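Local coordinates for protein ribulose-5-phosphate reductase 1 (Staphylococcus aureus, PDB 6XHK) that uses NADPH to reduce D-ribulose 5-phosphate to D-ribitol 5-phosphate, a step towards the poly(ribitol phosphate) wall teichoic acid of the cell wall, at residues H225-V230 with S251-G256; S237-M242 with F260-N265. All coordinates share one frame; numbering follows the deposited sequence.

Contact 1 of 2, residues H225-V230 with S251-G256; sequences HAFECV and SIALLG. With NDP (NADPH dihydro-nicotinamide-adenine-dinucleotide phosphate), chain B.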
loop_
_atom_site.group_PDB
_atom_site.type_symbol
_atom_site.label_atom_id
_atom_site.label_comp_id
_atom_site.label_asym_id
_atom_site.label_seq_id
_atom_site.Cartn_x
_atom_site.Cartn_y
_atom_site.Cartn_z
ATOM N N HIS A 225 -2.349 11.809 18.427
ATOM C CA HIS A 225 -2.549 10.547 17.720
ATOM C C HIS A 225 -1.422 10.409 16.706
ATOM O O HIS A 225 -1.051 11.393 16.058
ATOM C CB HIS A 225 -3.893 10.511 16.983
ATOM C CG HIS A 225 -5.059 10.142 17.841
ATOM N ND1 HIS A 225 -5.439 10.882 18.938
ATOM C CD2 HIS A 225 -5.938 9.118 17.758
ATOM C CE1 HIS A 225 -6.496 10.327 19.501
ATOM N NE2 HIS A 225 -6.818 9.252 18.805
ATOM N N ALA A 226 -0.886 9.203 16.539
ATOM C CA ALA A 226 0.268 9.054 15.658
ATOM C C ALA A 226 0.161 7.775 14.849
ATOM O O ALA A 226 -0.577 6.855 15.207
ATOM C CB ALA A 226 1.580 9.086 16.437
ATOM N N PHE A 227 0.911 7.752 13.734
ATOM C CA PHE A 227 0.925 6.663 12.753
ATOM C C PHE A 227 2.368 6.287 12.473
ATOM O O PHE A 227 3.162 7.142 12.073
ATOM C CB PHE A 227 0.251 7.079 11.457
ATOM C CG PHE A 227 -1.198 7.232 11.583
ATOM C CD1 PHE A 227 -2.038 6.165 11.357
ATOM C CD2 PHE A 227 -1.739 8.456 11.939
ATOM C CE1 PHE A 227 -3.414 6.302 11.475
ATOM C CE2 PHE A 227 -3.112 8.609 12.072
ATOM C CZ PHE A 227 -3.958 7.527 11.838
ATOM N N GLU A 228 2.713 5.028 12.689
ATOM C CA GLU A 228 4.052 4.530 12.398
ATOM C C GLU A 228 4.066 3.880 11.014
ATOM O O GLU A 228 3.540 2.773 10.842
ATOM C CB GLU A 228 4.514 3.550 13.470
ATOM C CG GLU A 228 5.993 3.243 13.387
ATOM C CD GLU A 228 6.263 1.868 12.767
ATOM O OE1 GLU A 228 5.294 1.129 12.447
ATOM O OE2 GLU A 228 7.452 1.525 12.612
ATOM N N CYS A 229 4.678 4.569 10.037
ATOM C CA CYS A 229 4.740 4.157 8.637
ATOM C C CYS A 229 6.187 3.942 8.197
ATOM O O CYS A 229 6.579 4.261 7.064
ATOM C CB CYS A 229 4.046 5.178 7.747
ATOM S SG CYS A 229 2.407 5.611 8.245
ATOM N N VAL A 230 6.985 3.426 9.136
ATOM C CA VAL A 230 8.386 3.044 8.982
ATOM C C VAL A 230 8.475 1.544 9.236
ATOM O O VAL A 230 7.765 1.013 10.092
ATOM C CB VAL A 230 9.254 3.818 10.000
ATOM C CG1 VAL A 230 10.718 3.466 9.903
ATOM C CG2 VAL A 230 9.017 5.273 9.876
ATOM N N SER A 251 -3.141 7.754 21.388
ATOM C CA SER A 251 -3.138 6.466 20.700
ATOM C C SER A 251 -2.130 6.448 19.552
ATOM O O SER A 251 -1.818 7.477 18.950
ATOM C CB SER A 251 -4.530 6.127 20.177
ATOM O OG SER A 251 -5.516 6.356 21.163
ATOM N N ILE A 252 -1.621 5.257 19.255
ATOM C CA ILE A 252 -0.623 5.062 18.207
ATOM C C ILE A 252 -1.012 3.887 17.315
ATOM O O ILE A 252 -1.259 2.779 17.804
ATOM C CB ILE A 252 0.766 4.819 18.802
ATOM C CG1 ILE A 252 1.218 6.070 19.526
ATOM C CG2 ILE A 252 1.728 4.454 17.700
ATOM C CD1 ILE A 252 2.557 5.907 20.198
ATOM N N ALA A 253 -1.036 4.130 16.005
ATOM C CA ALA A 253 -1.322 3.117 14.994
ATOM C C ALA A 253 -0.017 2.578 14.420
ATOM O O ALA A 253 0.812 3.343 13.914
ATOM C CB ALA A 253 -2.194 3.685 13.876
ATOM N N LEU A 254 0.155 1.261 14.508
ATOM C CA LEU A 254 1.361 0.582 14.053
ATOM C C LEU A 254 1.101 0.084 12.637
ATOM O O LEU A 254 0.127 -0.639 12.406
ATOM C CB LEU A 254 1.703 -0.585 14.981
ATOM C CG LEU A 254 2.381 -0.289 16.327
ATOM C CD1 LEU A 254 3.766 0.356 16.139
ATOM C CD2 LEU A 254 1.490 0.579 17.210
ATOM N N LEU A 255 1.925 0.504 11.683
ATOM C CA LEU A 255 1.735 0.054 10.311
ATOM C C LEU A 255 2.927 -0.691 9.752
ATOM O O LEU A 255 2.735 -1.639 8.981
ATOM C CB LEU A 255 1.402 1.231 9.399
ATOM C CG LEU A 255 -0.042 1.668 9.606
ATOM C CD1 LEU A 255 -0.346 2.911 8.811
ATOM C CD2 LEU A 255 -0.941 0.526 9.164
ATOM N N GLY A 256 4.135 -0.344 10.195
ATOM C CA GLY A 256 5.349 -0.927 9.651
ATOM C C GLY A 256 5.615 -2.350 10.107
ATOM O O GLY A 256 5.479 -2.683 11.285
HETATM P PA NDP B . 9.676 3.150 2.296
HETATM O O1A NDP B . 10.840 2.531 1.576
HETATM O O2A NDP B . 9.016 4.203 1.411
HETATM O O5B NDP B . 10.212 3.780 3.737
HETATM C C5B NDP B . 9.452 4.837 4.411
HETATM C C4B NDP B . 10.391 6.007 4.887
HETATM O O4B NDP B . 10.659 5.951 6.165
HETATM C C3B NDP B . 11.773 5.936 4.176
HETATM O O3B NDP B . 12.002 7.055 3.438
HETATM C C2B NDP B . 12.837 5.907 5.265
HETATM O O2B NDP B . 13.905 6.821 4.774
HETATM C C1B NDP B . 12.210 6.403 6.302
HETATM N N9A NDP B . 12.799 6.072 7.604
HETATM C C8A NDP B . 13.820 5.217 7.901
HETATM N N7A NDP B . 14.032 5.241 9.248
HETATM C C5A NDP B . 13.162 6.094 9.765
HETATM C C6A NDP B . 12.930 6.539 11.215
HETATM N N6A NDP B . 13.748 5.968 12.262
HETATM N N1A NDP B . 11.912 7.497 11.488
HETATM C C2A NDP B . 11.106 8.055 10.424
HETATM N N3A NDP B . 11.338 7.617 9.033
HETATM C C4A NDP B . 12.402 6.613 8.751
HETATM O O3 NDP B . 8.490 1.993 2.628
HETATM P PN NDP B . 6.835 2.306 2.837
HETATM O O1N NDP B . 6.595 3.786 3.145
HETATM O O2N NDP B . 6.108 2.001 1.569
HETATM O O5D NDP B . 6.292 1.299 4.048
HETATM C C5D NDP B . 7.236 0.747 4.992
HETATM C C4D NDP B . 6.777 -0.386 5.768
HETATM O O4D NDP B . 5.209 -0.610 5.686
HETATM C C3D NDP B . 7.388 -1.727 5.298
HETATM O O3D NDP B . 7.860 -2.532 6.464
HETATM C C2D NDP B . 6.391 -2.349 4.623
HETATM O O2D NDP B . 6.517 -3.805 4.570
HETATM C C1D NDP B . 5.032 -1.886 5.398
HETATM N N1N NDP B . 3.769 -2.185 4.689
HETATM C C2N NDP B . 2.644 -2.636 5.512
HETATM C C3N NDP B . 1.331 -3.176 4.919
HETATM C C7N NDP B . 0.197 -3.653 5.917
HETATM O O7N NDP B . -0.650 -4.431 5.547
HETATM N N7N NDP B . 0.191 -3.134 7.286
HETATM C C4N NDP B . 1.059 -2.979 3.407
HETATM C C5N NDP B . 2.342 -2.710 2.589
HETATM C C6N NDP B . 3.588 -2.070 3.239
HETATM P P2B NDP B . 15.342 6.125 4.460
HETATM O O1X NDP B . 15.765 5.210 5.589
HETATM O O2X NDP B . 15.187 5.290 3.201
HETATM O O3X NDP B . 16.370 7.231 4.291
#

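Contact 2 of 2, residues S237-M242 with F260-N265; sequences SAINQM and FPVEVN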
loop_
_atom_site.group_PDB
_atom_site.type_symbol
_atom_site.label_atom_id
_atom_site.label_comp_id
_atom_site.label_asym_id
_atom_site.label_seq_id
_atom_site.Cartn_x
_atom_site.Cartn_y
_atom_site.Cartn_z
ATOM N N SER A 237 13.248 2.692 16.281
ATOM C CA SER A 237 13.570 4.091 16.538
ATOM C C SER A 237 12.321 4.956 16.452
ATOM O O SER A 237 12.046 5.777 17.341
ATOM C CB SER A 237 14.608 4.551 15.517
ATOM O OG SER A 237 15.529 3.504 15.237
ATOM N N ALA A 238 11.561 4.791 15.368
ATOM C CA ALA A 238 10.339 5.563 15.185
ATOM C C ALA A 238 9.413 5.421 16.381
ATOM O O ALA A 238 8.859 6.414 16.874
ATOM C CB ALA A 238 9.623 5.106 13.910
ATOM N N ILE A 239 9.230 4.183 16.856
ATOM C CA ILE A 239 8.293 3.907 17.942
ATOM C C ILE A 239 8.747 4.573 19.228
ATOM O O ILE A 239 7.958 5.250 19.902
ATOM C CB ILE A 239 8.107 2.392 18.130
ATOM C CG1 ILE A 239 7.415 1.747 16.914
ATOM C CG2 ILE A 239 7.369 2.128 19.404
ATOM C CD1 ILE A 239 7.479 0.246 16.896
ATOM N N ASN A 240 10.014 4.385 19.605
ATOM C CA ASN A 240 10.453 5.011 20.848
ATOM C C ASN A 240 10.279 6.528 20.784
ATOM O O ASN A 240 9.796 7.136 21.742
ATOM C CB ASN A 240 11.892 4.618 21.188
ATOM C CG ASN A 240 11.975 3.278 21.954
ATOM O OD1 ASN A 240 10.996 2.504 22.026
ATOM N ND2 ASN A 240 13.135 3.028 22.567
ATOM N N GLN A 241 10.595 7.155 19.640
ATOM C CA GLN A 241 10.392 8.604 19.517
ATOM C C GLN A 241 8.933 9.024 19.687
ATOM O O GLN A 241 8.635 9.960 20.434
ATOM C CB GLN A 241 10.920 9.117 18.192
ATOM C CG GLN A 241 12.072 10.051 18.325
ATOM C CD GLN A 241 12.541 10.526 17.002
ATOM O OE1 GLN A 241 11.836 10.371 15.999
ATOM N NE2 GLN A 241 13.710 11.159 16.979
ATOM N N MET A 242 8.010 8.402 18.961
ATOM C CA MET A 242 6.620 8.802 19.163
ATOM C C MET A 242 6.123 8.500 20.577
ATOM O O MET A 242 5.361 9.300 21.132
ATOM C CB MET A 242 5.707 8.204 18.087
ATOM C CG MET A 242 5.920 6.760 17.740
ATOM S SD MET A 242 5.685 6.527 15.955
ATOM C CE MET A 242 3.930 6.788 15.857
ATOM N N PHE A 260 10.798 -9.095 12.845
ATOM C CA PHE A 260 11.778 -9.214 13.912
ATOM C C PHE A 260 11.178 -8.570 15.153
ATOM O O PHE A 260 10.165 -7.854 15.076
ATOM C CB PHE A 260 13.109 -8.520 13.585
ATOM C CG PHE A 260 14.149 -9.437 13.021
ATOM C CD1 PHE A 260 14.285 -10.726 13.505
ATOM C CD2 PHE A 260 15.023 -8.998 12.042
ATOM C CE1 PHE A 260 15.238 -11.579 12.988
ATOM C CE2 PHE A 260 15.988 -9.842 11.527
ATOM C CZ PHE A 260 16.093 -11.134 12.003
ATOM N N PRO A 261 11.769 -8.807 16.312
ATOM C CA PRO A 261 11.400 -8.038 17.496
ATOM C C PRO A 261 12.046 -6.664 17.479
ATOM O O PRO A 261 13.062 -6.425 16.822
ATOM C CB PRO A 261 11.960 -8.887 18.636
ATOM C CG PRO A 261 13.140 -9.570 18.033
ATOM C CD PRO A 261 12.759 -9.857 16.620
ATOM N N VAL A 262 11.442 -5.758 18.236
ATOM C CA VAL A 262 11.977 -4.417 18.428
ATOM C C VAL A 262 11.786 -4.029 19.889
ATOM O O VAL A 262 10.718 -4.261 20.463
ATOM C CB VAL A 262 11.307 -3.381 17.496
ATOM C CG1 VAL A 262 11.804 -3.564 16.075
ATOM C CG2 VAL A 262 9.782 -3.454 17.576
ATOM N N GLU A 263 12.820 -3.422 20.482
ATOM C CA GLU A 263 12.784 -2.960 21.870
ATOM C C GLU A 263 11.772 -1.824 22.021
ATOM O O GLU A 263 11.834 -0.823 21.300
ATOM C CB GLU A 263 14.174 -2.460 22.293
ATOM C CG GLU A 263 15.316 -3.462 22.149
ATOM C CD GLU A 263 15.612 -4.265 23.391
ATOM O OE1 GLU A 263 14.934 -4.065 24.421
ATOM O OE2 GLU A 263 16.538 -5.105 23.331
ATOM N N VAL A 264 10.859 -1.952 22.981
ATOM C CA VAL A 264 9.881 -0.909 23.276
ATOM C C VAL A 264 10.056 -0.429 24.715
ATOM O O VAL A 264 10.293 -1.232 25.626
ATOM C CB VAL A 264 8.449 -1.413 23.033
ATOM C CG1 VAL A 264 7.459 -0.317 23.247
ATOM C CG2 VAL A 264 8.339 -1.922 21.648
ATOM N N ASN A 265 9.960 0.890 24.921
ATOM C CA ASN A 265 9.977 1.434 26.277
ATOM C C ASN A 265 8.569 1.385 26.835
ATOM O O ASN A 265 7.783 2.321 26.710
ATOM C CB ASN A 265 10.553 2.837 26.338
ATOM C CG ASN A 265 10.688 3.319 27.756
ATOM O OD1 ASN A 265 9.699 3.681 28.384
ATOM N ND2 ASN A 265 11.888 3.216 28.311
#

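Contact 1 of 2, residues H225-V230 with S251-G256
Glu228 and Gly256 meet where two neighbouring parallel strands run out towards the bound NADPH, and they illustrate how a side chain can supplement the backbone bonds at the end of a strand pairing. CG of Glu228 stands anti to the backbone N (chi1 -167°), and a bend at chi2 brings the carboxylate across to segment 251-256. There OE1 accepts the Gly256 N-H at 2.9 Å on its syn side, about 30° out of the carboxylate plane. Leu255 N binds Glu228 O beside it. Behind this bond the ladder is regular: Ala253 N binds Ala226 O at 2.9 Å and Glu228 N binds Ala253 O at 2.8 Å.

On the opposite face of the sheet, the Phe227 ring meets the methyl of Ala253 obliquely (CD1 to CB 3.5 Å), and Ser251 CB lies over one face of the His225 imidazole. Beyond the strands, Val230 CG2 lies against the adenine at N3A (3.4 Å), while Leu255 O accepts a weak hydrogen bond from the nicotinamide carboxamide nitrogen N7N.

In this Rossmann-type domain, strand 225-228 is flanked by strands 166-170 and 251-254. Helix 232-245 covers the face bearing Ala226, Glu228, Ile252 and Leu254; helix 174-186 packs on Phe227 and Cys229.

Contact 2 of 2, residues S237-M242 with F260-N265
Asn240 presents its amide to the backbone of the loop 260-265 and, with Ile239 beside it, supplies most of what helix 232-245 gives to this contact. Its CG is anti to the carbonyl carbon (chi1 -85°), a torsion that carries the carboxamide from the flank of the helix over to the loop. OD1 receives the N-H of Asn265 in a weak hydrogen bond, 3.5 Å from OD1 to N with an angle of 147° at the hydrogen. The same oxygen lies 3.8 Å from Val264 CA and 3.5 Å from Glu263 O, which places it among three successive residues of the loop backbone.

Ile239 makes the apolar half of the contact. Its CB is directed at the loop, and its extended chain (chi2 167°) brings CD1 to Val262 CG2 at 4.4 Å. The third participant, Val264, lies alongside rather than pointing in: its side chain comes no nearer to the helix segment than 4.6 Å. The touch is light, and only 176 Å² is buried in all.

Further bonds fix the course of the loop. Glu263 N is held by Gln236 OE1, one turn before Asn240, and Asn265 directs its own OD1 to Leu268 N as the N-cap of helix 266-272. The loop thus crosses the outer side of helix 232-245, with Val262 also touching Ser235 and Val264 touching Ile243, on its way from strand 251-254 to helix 266-272.

In the fold
The two contacts show how a beta-alpha-beta unit is layered. Contact 1 pairs its two strands in the buried sheet; contact 2 lies at the surface, where the connecting helix meets the loop that follows the second strand. Their segments alternate along the chain, and helix 232-245 lies between the sheet of contact 1 and the loop 260-265. Met242 CE packs against Ala226 CB and Ile252 CG2 on the sheet, while Ile239 CD1 meets Leu254 CD1 at 3.8 Å. Chemistry follows depth: inside, backbone bonds and a carboxylate-to-backbone hydrogen bond, running up to the cofactor at the C-terminal end; outside, one weak hydrogen bond to a side-chain amide oxygen and sparse aliphatic touches.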